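Local coordinates for protein nucleoside-diphosphate sugar epimerase (SulA family) (Corynebacterium glutamicum, PDB 3OH8) that is probably a nucleotide-sugar epimerase of the SulA family, with a Rossmann-type domain of the kind that binds NAD(P), at residues S137-L142 against I348-I353; W339-D344 against G433-H438. All blocks are in the same frame, centred on the assembly; numbering follows the deposited sequence.

Contact 1: residues S137-L142 against I348-I353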
ATOM      1  N   SER A 137       6.806  12.839  -4.229  1.00 14.75           N
ATOM      2  CA  SER A 137       7.526  13.871  -4.977  1.00 15.21           C
ATOM      3  C   SER A 137       6.912  14.079  -6.371  1.00 18.90           C
ATOM      4  O   SER A 137       6.604  15.211  -6.761  1.00 20.40           O
ATOM      5  CB  SER A 137       8.999  13.480  -5.106  1.00 18.64           C
ATOM      6  OG  SER A 137       9.721  14.432  -5.869  1.00 20.32           O
ATOM      7  N   ARG A 138       6.723  12.985  -7.115  1.00 15.14           N
ATOM      8  CA  ARG A 138       6.039  13.047  -8.411  1.00 17.52           C
ATOM      9  C   ARG A 138       4.670  13.691  -8.260  1.00 19.64           C
ATOM     10  O   ARG A 138       4.249  14.510  -9.083  1.00 19.94           O
ATOM     11  CB  ARG A 138       5.831  11.642  -8.993  1.00 20.81           C
ATOM     12  CG  ARG A 138       7.106  10.909  -9.339  1.00 20.61           C
ATOM     13  CD  ARG A 138       6.817   9.654 -10.164  1.00 20.63           C
ATOM     14  NE  ARG A 138       6.009   8.629  -9.482  1.00 16.20           N
ATOM     15  CZ  ARG A 138       6.521   7.664  -8.728  1.00 15.62           C
ATOM     16  NH1 ARG A 138       7.833   7.613  -8.499  1.00 14.40           N
ATOM     17  NH2 ARG A 138       5.728   6.760  -8.177  1.00 14.87           N
ATOM     18  N   THR A 139       3.959  13.302  -7.212  1.00 15.96           N
ATOM     19  CA  THR A 139       2.582  13.766  -7.034  1.00 14.74           C
ATOM     20  C   THR A 139       2.533  15.254  -6.683  1.00 16.83           C
ATOM     21  O   THR A 139       1.568  15.943  -7.012  1.00 16.58           O
ATOM     22  CB  THR A 139       1.874  12.940  -5.952  1.00 15.64           C
ATOM     23  OG1 THR A 139       1.873  11.560  -6.352  1.00 15.32           O
ATOM     24  CG2 THR A 139       0.445  13.431  -5.746  1.00 14.28           C
ATOM     25  N   SER A 140       3.585  15.755  -6.037  1.00 16.82           N
ATOM     26  CA  SER A 140       3.630  17.168  -5.686  1.00 18.34           C
ATOM     27  C   SER A 140       3.560  18.035  -6.943  1.00 20.20           C
ATOM     28  O   SER A 140       3.324  19.237  -6.858  1.00 22.58           O
ATOM     29  CB  SER A 140       4.903  17.508  -4.901  1.00 21.89           C
ATOM     30  OG  SER A 140       6.035  17.558  -5.765  1.00 20.82           O
ATOM     31  N   THR A 141       3.769  17.441  -8.112  1.00 17.95           N
ATOM     32  CA  THR A 141       3.737  18.255  -9.334  1.00 18.43           C
ATOM     33  C   THR A 141       2.326  18.431  -9.874  1.00 20.23           C
ATOM     34  O   THR A 141       2.119  19.165 -10.846  1.00 18.72           O
ATOM     35  CB  THR A 141       4.614  17.676 -10.455  1.00 20.93           C
ATOM     36  OG1 THR A 141       4.070  16.427 -10.901  1.00 20.49           O
ATOM     37  CG2 THR A 141       6.058  17.489  -9.973  1.00 19.40           C
ATOM     38  N   LEU A 142       1.359  17.781  -9.225  1.00 16.54           N
ATOM     39  CA  LEU A 142       0.007  17.677  -9.763  1.00 17.89           C
ATOM     40  C   LEU A 142      -0.983  18.591  -9.071  1.00 16.91           C
ATOM     41  O   LEU A 142      -2.103  18.741  -9.541  1.00 21.83           O
ATOM     42  CB  LEU A 142      -0.491  16.226  -9.683  1.00 17.11           C
ATOM     43  CG  LEU A 142       0.392  15.198 -10.393  1.00 17.18           C
ATOM     44  CD1 LEU A 142      -0.148  13.779 -10.151  1.00 12.95           C
ATOM     45  CD2 LEU A 142       0.462  15.517 -11.899  1.00 16.52           C
ATOM     46  N   ILE A 348      -2.648   5.050  -7.242  1.00 15.35           N
ATOM     47  CA  ILE A 348      -3.667   5.505  -8.188  1.00 10.46           C
ATOM     48  C   ILE A 348      -4.811   6.196  -7.456  1.00 12.70           C
ATOM     49  O   ILE A 348      -5.280   7.249  -7.884  1.00 11.94           O
ATOM     50  CB  ILE A 348      -4.149   4.343  -9.082  1.00 13.77           C
ATOM     51  CG1 ILE A 348      -3.025   3.972 -10.063  1.00 17.04           C
ATOM     52  CG2 ILE A 348      -5.389   4.734  -9.857  1.00 14.02           C
ATOM     53  CD1 ILE A 348      -3.185   2.595 -10.720  1.00 14.49           C
ATOM     54  N   TYR A 349      -5.248   5.629  -6.338  1.00  9.02           N
ATOM     55  CA  TYR A 349      -6.266   6.306  -5.533  1.00 12.69           C
ATOM     56  C   TYR A 349      -5.776   7.670  -5.062  1.00 15.34           C
ATOM     57  O   TYR A 349      -6.481   8.680  -5.165  1.00 13.71           O
ATOM     58  CB  TYR A 349      -6.663   5.448  -4.323  1.00  7.75           C
ATOM     59  CG  TYR A 349      -7.800   4.485  -4.644  1.00 10.67           C
ATOM     60  CD1 TYR A 349      -9.117   4.929  -4.690  1.00 13.62           C
ATOM     61  CD2 TYR A 349      -7.551   3.132  -4.876  1.00  9.89           C
ATOM     62  CE1 TYR A 349     -10.169   4.043  -4.982  1.00 15.94           C
ATOM     63  CE2 TYR A 349      -8.586   2.249  -5.167  1.00 18.26           C
ATOM     64  CZ  TYR A 349      -9.889   2.713  -5.228  1.00 19.05           C
ATOM     65  OH  TYR A 349     -10.916   1.831  -5.515  1.00 19.98           O
ATOM     66  N   TYR A 350      -4.562   7.676  -4.524  1.00 17.59           N
ATOM     67  CA  TYR A 350      -3.960   8.881  -3.964  1.00 13.48           C
ATOM     68  C   TYR A 350      -3.876   9.938  -5.055  1.00 15.98           C
ATOM     69  O   TYR A 350      -4.336  11.067  -4.872  1.00 17.40           O
ATOM     70  CB  TYR A 350      -2.584   8.517  -3.397  1.00 11.47           C
ATOM     71  CG  TYR A 350      -1.920   9.546  -2.509  1.00 12.81           C
ATOM     72  CD1 TYR A 350      -1.775  10.860  -2.916  1.00 13.34           C
ATOM     73  CD2 TYR A 350      -1.390   9.177  -1.271  1.00 17.28           C
ATOM     74  CE1 TYR A 350      -1.132  11.802  -2.096  1.00 18.08           C
ATOM     75  CE2 TYR A 350      -0.753  10.098  -0.451  1.00 14.74           C
ATOM     76  CZ  TYR A 350      -0.626  11.409  -0.872  1.00 14.18           C
ATOM     77  OH  TYR A 350       0.009  12.320  -0.052  1.00 14.12           O
ATOM     78  N   ARG A 351      -3.336   9.560  -6.212  1.00 14.50           N
ATOM     79  CA  ARG A 351      -3.305  10.473  -7.341  1.00 13.82           C
ATOM     80  C   ARG A 351      -4.696  10.987  -7.713  1.00 16.90           C
ATOM     81  O   ARG A 351      -4.875  12.185  -7.959  1.00 14.51           O
ATOM     82  CB  ARG A 351      -2.650   9.826  -8.570  1.00 17.30           C
ATOM     83  CG  ARG A 351      -2.523  10.811  -9.714  1.00 16.64           C
ATOM     84  CD  ARG A 351      -1.864  10.250 -10.970  1.00 16.54           C
ATOM     85  NE  ARG A 351      -1.833  11.308 -11.973  1.00 18.99           N
ATOM     86  CZ  ARG A 351      -0.952  11.403 -12.960  1.00 17.03           C
ATOM     87  NH1 ARG A 351      -0.015  10.480 -13.122  1.00 17.26           N
ATOM     88  NH2 ARG A 351      -1.010  12.450 -13.777  1.00 20.18           N
ATOM     89  N   ALA A 352      -5.676  10.084  -7.784  1.00 14.53           N
ATOM     90  CA  ALA A 352      -7.037  10.498  -8.153  1.00 13.95           C
ATOM     91  C   ALA A 352      -7.561  11.564  -7.188  1.00 15.04           C
ATOM     92  O   ALA A 352      -8.224  12.522  -7.588  1.00 15.58           O
ATOM     93  CB  ALA A 352      -7.975   9.290  -8.173  1.00 14.87           C
ATOM     94  N   ILE A 353      -7.257  11.384  -5.906  1.00 11.38           N
ATOM     95  CA  ILE A 353      -7.699  12.325  -4.890  1.00 14.10           C
ATOM     96  C   ILE A 353      -7.210  13.750  -5.164  1.00 16.38           C
ATOM     97  O   ILE A 353      -7.996  14.706  -5.095  1.00 19.08           O
ATOM     98  CB  ILE A 353      -7.257  11.862  -3.483  1.00 13.55           C
ATOM     99  CG1 ILE A 353      -8.020  10.597  -3.080  1.00 16.30           C
ATOM    100  CG2 ILE A 353      -7.432  12.974  -2.461  1.00 13.00           C
ATOM    101  CD1 ILE A 353      -7.476   9.963  -1.788  1.00 13.94           C
TER
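Leu142 lays its CD1 methyl over one face of the Arg351 guanidinium, 3.4 Å above the plane and offset toward the rim. The closest approach is from Leu142 CD1 to Arg351 NE, 3.5 Å, and the same methyl lies 3.8 Å from Arg351 CG, so it covers the aliphatic stem as well as the charged end. The second branch reaches further out, with Leu142 CD2 3.9 Å from Arg351 NH2. The two side chains cross at about a right angle. Arg351 gets there by full extension: CG is anti to the backbone N (chi1 -176°), and the chain stays straight as far as NE. Beside this pair, Thr139 CG2 meets Tyr350 CE1 at 4.3 Å, an oblique and rather loose apolar touch.

No hydrogen bond joins the two segments; polar groups are held from outside. Arg351 NE forms a salt bridge with Asp355 and NH1 a hydrogen bond with His425, which together probably hold the guanidinium plane on which Leu142 rests. Thr139 OG1 bonds back to Phe135 O, and the Phe135 ring meets Tyr350 edge-to-face. Leu142 itself is placed by a type I beta turn from Thr139 to Leu142, with Leu142 N bonded to Thr139 O at 2.9 Å.

Helix 342-354 also packs against strands 204-207 and 248-254 through Tyr349, Ala352 and Ile353. The contact thus joins the turn leaving helix 119-139 to a helix flanking the mostly parallel sheet of a Rossmann-type alpha/beta domain.

Contact 2: residues W339-D344 against G433-H438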
ATOM      1  N   TRP A 339      -3.771  -7.835 -13.108  1.00 21.17           N
ATOM      2  CA  TRP A 339      -3.245  -7.692 -11.747  1.00 17.22           C
ATOM      3  C   TRP A 339      -2.678  -6.299 -11.533  1.00 15.18           C
ATOM      4  O   TRP A 339      -2.332  -5.615 -12.486  1.00 17.40           O
ATOM      5  CB  TRP A 339      -2.118  -8.695 -11.513  1.00 16.09           C
ATOM      6  CG  TRP A 339      -0.933  -8.409 -12.379  1.00 19.86           C
ATOM      7  CD1 TRP A 339      -0.740  -8.831 -13.662  1.00 21.30           C
ATOM      8  CD2 TRP A 339       0.219  -7.618 -12.041  1.00 20.69           C
ATOM      9  NE1 TRP A 339       0.456  -8.349 -14.147  1.00 19.59           N
ATOM     10  CE2 TRP A 339       1.070  -7.607 -13.168  1.00 20.13           C
ATOM     11  CE3 TRP A 339       0.614  -6.915 -10.898  1.00 17.17           C
ATOM     12  CZ2 TRP A 339       2.293  -6.920 -13.189  1.00 19.36           C
ATOM     13  CZ3 TRP A 339       1.833  -6.234 -10.912  1.00 14.45           C
ATOM     14  CH2 TRP A 339       2.656  -6.246 -12.051  1.00 22.73           C
ATOM     15  N   ILE A 340      -2.571  -5.895 -10.271  1.00 16.24           N
ATOM     16  CA  ILE A 340      -1.842  -4.679  -9.922  1.00 12.50           C
ATOM     17  C   ILE A 340      -1.210  -4.841  -8.529  1.00 12.47           C
ATOM     18  O   ILE A 340      -1.802  -5.449  -7.637  1.00 15.78           O
ATOM     19  CB  ILE A 340      -2.769  -3.434  -9.967  1.00 12.58           C
ATOM     20  CG1 ILE A 340      -1.949  -2.157  -9.711  1.00 20.23           C
ATOM     21  CG2 ILE A 340      -3.943  -3.596  -8.975  1.00 12.28           C
ATOM     22  CD1 ILE A 340      -2.690  -0.854 -10.005  1.00 18.53           C
ATOM     23  N   ALA A 341       0.005  -4.338  -8.356  1.00 12.28           N
ATOM     24  CA  ALA A 341       0.665  -4.397  -7.048  1.00 14.08           C
ATOM     25  C   ALA A 341      -0.115  -3.488  -6.126  1.00 15.67           C
ATOM     26  O   ALA A 341      -0.607  -2.440  -6.556  1.00 14.29           O
ATOM     27  CB  ALA A 341       2.117  -3.946  -7.163  1.00 10.96           C
ATOM     28  N   ILE A 342      -0.289  -3.895  -4.874  1.00 16.38           N
ATOM     29  CA  ILE A 342      -1.128  -3.091  -3.993  1.00 13.27           C
ATOM     30  C   ILE A 342      -0.631  -1.636  -3.901  1.00 15.58           C
ATOM     31  O   ILE A 342      -1.435  -0.698  -3.853  1.00 13.63           O
ATOM     32  CB  ILE A 342      -1.315  -3.713  -2.600  1.00 14.61           C
ATOM     33  CG1 ILE A 342      -2.284  -2.845  -1.791  1.00 22.09           C
ATOM     34  CG2 ILE A 342       0.028  -3.907  -1.872  1.00 10.04           C
ATOM     35  CD1 ILE A 342      -2.802  -3.510  -0.532  1.00 28.96           C
ATOM     36  N   ASP A 343       0.681  -1.440  -3.903  1.00 14.05           N
ATOM     37  CA  ASP A 343       1.203  -0.084  -3.784  1.00 14.13           C
ATOM     38  C   ASP A 343       0.819   0.756  -4.997  1.00 13.75           C
ATOM     39  O   ASP A 343       0.511   1.944  -4.871  1.00 12.96           O
ATOM     40  CB  ASP A 343       2.716  -0.082  -3.589  1.00 13.41           C
ATOM     41  CG  ASP A 343       3.133  -0.634  -2.245  1.00 20.28           C
ATOM     42  OD1 ASP A 343       2.497  -0.281  -1.231  1.00 19.38           O
ATOM     43  OD2 ASP A 343       4.103  -1.426  -2.205  1.00 23.31           O
ATOM     44  N   ASP A 344       0.826   0.147  -6.180  1.00 15.88           N
ATOM     45  CA  ASP A 344       0.399   0.883  -7.364  1.00 13.68           C
ATOM     46  C   ASP A 344      -1.079   1.252  -7.309  1.00 16.60           C
ATOM     47  O   ASP A 344      -1.469   2.310  -7.807  1.00 13.61           O
ATOM     48  CB  ASP A 344       0.735   0.131  -8.646  1.00 12.54           C
ATOM     49  CG  ASP A 344       2.193   0.316  -9.039  1.00 18.96           C
ATOM     50  OD1 ASP A 344       2.633   1.485  -9.096  1.00 17.47           O
ATOM     51  OD2 ASP A 344       2.896  -0.689  -9.277  1.00 19.94           O
ATOM     52  N   GLY A 433       6.640 -10.334 -11.504  1.00 22.08           N
ATOM     53  CA  GLY A 433       7.748 -10.893 -10.750  1.00 26.70           C
ATOM     54  C   GLY A 433       8.311  -9.898  -9.753  1.00 20.86           C
ATOM     55  O   GLY A 433       8.568 -10.238  -8.604  1.00 17.10           O
ATOM     56  N   ALA A 434       8.491  -8.658 -10.184  1.00 19.47           N
ATOM     57  CA  ALA A 434       8.988  -7.625  -9.279  1.00 23.05           C
ATOM     58  C   ALA A 434       7.972  -7.247  -8.194  1.00 23.26           C
ATOM     59  O   ALA A 434       8.357  -6.957  -7.067  1.00 19.59           O
ATOM     60  CB  ALA A 434       9.419  -6.391 -10.059  1.00 15.88           C
ATOM     61  N   ALA A 435       6.684  -7.236  -8.535  1.00 18.15           N
ATOM     62  CA  ALA A 435       5.645  -6.945  -7.547  1.00 17.41           C
ATOM     63  C   ALA A 435       5.601  -8.032  -6.479  1.00 14.32           C
ATOM     64  O   ALA A 435       5.498  -7.752  -5.282  1.00 15.40           O
ATOM     65  CB  ALA A 435       4.281  -6.827  -8.225  1.00 19.69           C
ATOM     66  N   ILE A 436       5.699  -9.280  -6.919  1.00 15.93           N
ATOM     67  CA  ILE A 436       5.627 -10.426  -6.012  1.00 18.57           C
ATOM     68  C   ILE A 436       6.853 -10.492  -5.092  1.00 21.40           C
ATOM     69  O   ILE A 436       6.736 -10.812  -3.901  1.00 21.55           O
ATOM     70  CB  ILE A 436       5.476 -11.740  -6.815  1.00 19.14           C
ATOM     71  CG1 ILE A 436       4.087 -11.818  -7.460  1.00 18.05           C
ATOM     72  CG2 ILE A 436       5.709 -12.961  -5.937  1.00 19.86           C
ATOM     73  CD1 ILE A 436       4.019 -12.816  -8.600  1.00 21.68           C
ATOM     74  N   ALA A 437       8.028 -10.179  -5.638  1.00 16.79           N
ATOM     75  CA  ALA A 437       9.248 -10.159  -4.838  1.00 20.71           C
ATOM     76  C   ALA A 437       9.121  -9.147  -3.689  1.00 18.74           C
ATOM     77  O   ALA A 437       9.542  -9.401  -2.548  1.00 21.23           O
ATOM     78  CB  ALA A 437      10.450  -9.827  -5.718  1.00 23.70           C
ATOM     79  N   HIS A 438       8.524  -8.001  -4.002  1.00 14.52           N
ATOM     80  CA  HIS A 438       8.297  -6.951  -3.008  1.00 15.71           C
ATOM     81  C   HIS A 438       7.317  -7.425  -1.943  1.00 19.29           C
ATOM     82  O   HIS A 438       7.570  -7.294  -0.744  1.00 16.54           O
ATOM     83  CB  HIS A 438       7.793  -5.675  -3.700  1.00 15.20           C
ATOM     84  CG  HIS A 438       7.612  -4.505  -2.771  1.00 20.41           C
ATOM     85  ND1 HIS A 438       8.661  -3.912  -2.118  1.00 16.52           N
ATOM     86  CD2 HIS A 438       6.502  -3.809  -2.425  1.00 20.48           C
ATOM     87  CE1 HIS A 438       8.211  -2.905  -1.378  1.00 15.45           C
ATOM     88  NE2 HIS A 438       6.903  -2.823  -1.551  1.00 20.54           N
TER
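His438 NE2 is shared between two groups: across the contact it meets Asp343 OD2 at 3.2 Å, a weak hydrogen bond with an N-H...O angle of 121°, and from outside it bonds to Gln128 OE1. The carboxylate oxygen lies at the edge of the imidazole, near its plane, and Asp343 OD2 is also 3.4 Å from His438 CD2; carboxylate and ring planes stand 62° apart. With chi1 at -176° the His438 ring is swung away from its own backbone N and reaches the start of helix 342-354. Gln128 serves both partners, since its NE2 bonds to Asp343 OD1. On the far nitrogen, His438 ND1 is paired with Glu443, so the ring's rotation is probably well fixed.

The apolar half centres on Ala435 CB, which sits 3.8 Å from Ala341 CB and 3.7 Å from Trp339 CZ3, the latter approach being oblique to the indole. These small methyls let the backbones close to 5.6 Å between Ala341 CA and Ala435 CA. Trp339 NE1 is bonded to Asn368 O.

Ala341 occupies the N-cap position where strand 336-341 passes into helix 342-354. Helix 432-440 lies over this junction, while Tyr124 and Tyr429 stack with the His438 ring and Ile340 pairs with strand 298-308.

Overall arrangement
Contacts 1 and 2 lie about 19 Å apart, centre to centre, and share helix 342-354: contact 2 uses its first residues and the strand before it, contact 1 its later turns. They meet directly where Ile348 CD1 packs on Ile340 CD1 at 3.6 Å. Along the chain the segments alternate, in the order 137-142, 339-344, 348-353, 433-438. Helix 119-139, which follows the antiparallel sheet, runs past both contacts, with its end at contact 1 and Tyr124 and Gln128 at contact 2. Helices 119-139 and 432-440, far apart in sequence, thus both dock on the same strand-helix unit of the Rossmann-type domain.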